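Local coordinates for GAF (Saccharomyces cerevisiae, PDB 1F5M), which reduces the R-enantiomer of free methionine sulfoxide to methionine, a thioredoxin-dependent reaction involved in protection against oxidative stress, at residues D162-F165 with L166-A170. Numbering follows the deposited sequence.
Sequences DKEF and LEKLA
Lys163 and Glu167, one helical turn apart, meet through methylenes and carboxylate more than through charge. The lysine's CE lies 3.3 Å from Glu167 OE2. Lys163 NZ stays 4.3 Å from the same oxygen, beyond a salt bridge. Glu167 CG sits beside its own backbone N (chi1 -72°), which brings the extended chain back along the preceding turn, against Lys163 O and CG. Three residues apart on the same helix, Phe165 and Lys168 form a cation-pi contact, the ammonium standing over the ring with NZ 4.7 Å from the centroid and 25° off the ring normal.

Beneath both pairs runs i to i+4 bonding: Leu166 N to Asp162 O and Glu167 N to Lys163 O are each 2.8 Å long, while Lys168 N is shared between a long bond to Glu164 O, 3.3 Å, and a weak one to Phe165 O. Helix 160-176 of this GAF domain packs between the antiparallel sheet and helix 21-36: Leu166 and Ala170 rest on strands 131-138 and 144-152, Phe165 on Leu25 and Leu29. Asp162 is anchored by Tyr57 and a salt bridge to Lys21.

With an alanine here in place of Glu167, Thr110 would probably lose its acceptor OE2 and the Lys163 chain its carboxylate neighbour. The Thr110 hydrogen bond probably fixes the carboxylate, while the lysine charge, acting through space without a salt bridge, is likely to favour its ionised form.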
loop_
_atom_site.group_PDB
_atom_site.type_symbol
_atom_site.label_atom_id
_atom_site.label_comp_id
_atom_site.label_asym_id
_atom_site.label_seq_id
_atom_site.Cartn_x
_atom_site.Cartn_y
_atom_site.Cartn_z
ATOM N N ASP B 162 15.200 15.820 2.574
ATOM C CA ASP B 162 14.100 14.911 2.250
ATOM C C ASP B 162 13.569 15.277 0.861
ATOM O O ASP B 162 13.267 14.405 0.044
ATOM C CB ASP B 162 12.985 15.070 3.277
ATOM C CG ASP B 162 13.431 14.653 4.655
ATOM O OD1 ASP B 162 14.078 13.592 4.720
ATOM O OD2 ASP B 162 13.142 15.372 5.637
ATOM N N LYS B 163 13.444 16.571 0.609
ATOM C CA LYS B 163 12.965 17.057 -0.681
ATOM C C LYS B 163 13.908 16.653 -1.799
ATOM O O LYS B 163 13.474 16.297 -2.919
ATOM C CB LYS B 163 12.883 18.594 -0.683
ATOM C CG LYS B 163 12.603 19.163 -2.130
ATOM C CD LYS B 163 12.649 20.705 -2.178
ATOM C CE LYS B 163 12.651 21.205 -3.627
ATOM N NZ LYS B 163 12.623 22.686 -3.611
ATOM N N GLU B 164 15.209 16.772 -1.519
ATOM C CA GLU B 164 16.205 16.477 -2.518
ATOM C C GLU B 164 16.113 15.003 -2.897
ATOM O O GLU B 164 16.055 14.688 -4.098
ATOM C CB GLU B 164 17.615 16.797 -2.011
ATOM C CG GLU B 164 18.677 16.628 -3.072
ATOM C CD GLU B 164 20.019 17.211 -2.671
ATOM O OE1 GLU B 164 20.608 17.872 -3.533
ATOM O OE2 GLU B 164 20.488 17.022 -1.508
ATOM N N PHE B 165 16.101 14.114 -1.915
ATOM C CA PHE B 165 15.997 12.682 -2.239
ATOM C C PHE B 165 14.642 12.300 -2.810
ATOM O O PHE B 165 14.562 11.442 -3.709
ATOM C CB PHE B 165 16.314 11.787 -1.025
ATOM C CG PHE B 165 17.815 11.485 -0.857
ATOM C CD1 PHE B 165 18.594 12.167 0.105
ATOM C CD2 PHE B 165 18.459 10.546 -1.691
ATOM C CE1 PHE B 165 19.986 11.922 0.240
ATOM C CE2 PHE B 165 19.870 10.283 -1.576
ATOM C CZ PHE B 165 20.632 10.970 -0.607
ATOM N N LEU B 166 13.560 12.904 -2.324
ATOM C CA LEU B 166 12.265 12.497 -2.858
ATOM C C LEU B 166 12.076 13.018 -4.275
ATOM O O LEU B 166 11.340 12.405 -5.058
ATOM C CB LEU B 166 11.123 12.967 -1.974
ATOM C CG LEU B 166 11.052 12.309 -0.608
ATOM C CD1 LEU B 166 9.971 13.022 0.243
ATOM C CD2 LEU B 166 10.692 10.849 -0.756
ATOM N N GLU B 167 12.701 14.149 -4.623
ATOM C CA GLU B 167 12.543 14.636 -5.990
ATOM C C GLU B 167 13.355 13.748 -6.922
ATOM O O GLU B 167 13.020 13.645 -8.081
ATOM C CB GLU B 167 12.947 16.126 -6.135
ATOM C CG GLU B 167 11.911 17.049 -5.464
ATOM C CD GLU B 167 12.031 18.521 -5.835
ATOM O OE1 GLU B 167 13.127 18.937 -6.265
ATOM O OE2 GLU B 167 11.019 19.264 -5.682
ATOM N N LYS B 168 14.412 13.100 -6.435
ATOM C CA LYS B 168 15.188 12.209 -7.301
ATOM C C LYS B 168 14.334 10.958 -7.532
ATOM O O LYS B 168 14.279 10.415 -8.645
ATOM C CB LYS B 168 16.461 11.752 -6.630
ATOM C CG LYS B 168 17.596 12.772 -6.650
ATOM C CD LYS B 168 18.731 12.322 -5.702
ATOM C CE LYS B 168 19.874 13.339 -5.737
ATOM N NZ LYS B 168 20.954 13.029 -4.764
ATOM N N LEU B 169 13.656 10.543 -6.466
ATOM C CA LEU B 169 12.809 9.361 -6.515
ATOM C C LEU B 169 11.643 9.557 -7.471
ATOM O O LEU B 169 11.242 8.621 -8.162
ATOM C CB LEU B 169 12.261 9.028 -5.120
ATOM C CG LEU B 169 11.314 7.799 -5.054
ATOM C CD1 LEU B 169 12.066 6.534 -5.522
ATOM C CD2 LEU B 169 10.834 7.611 -3.604
ATOM N N ALA B 170 11.083 10.759 -7.470
ATOM C CA ALA B 170 9.970 11.098 -8.317
ATOM C C ALA B 170 10.422 11.001 -9.773
ATOM O O ALA B 170 9.671 10.566 -10.636
ATOM C CB ALA B 170 9.444 12.553 -7.972
#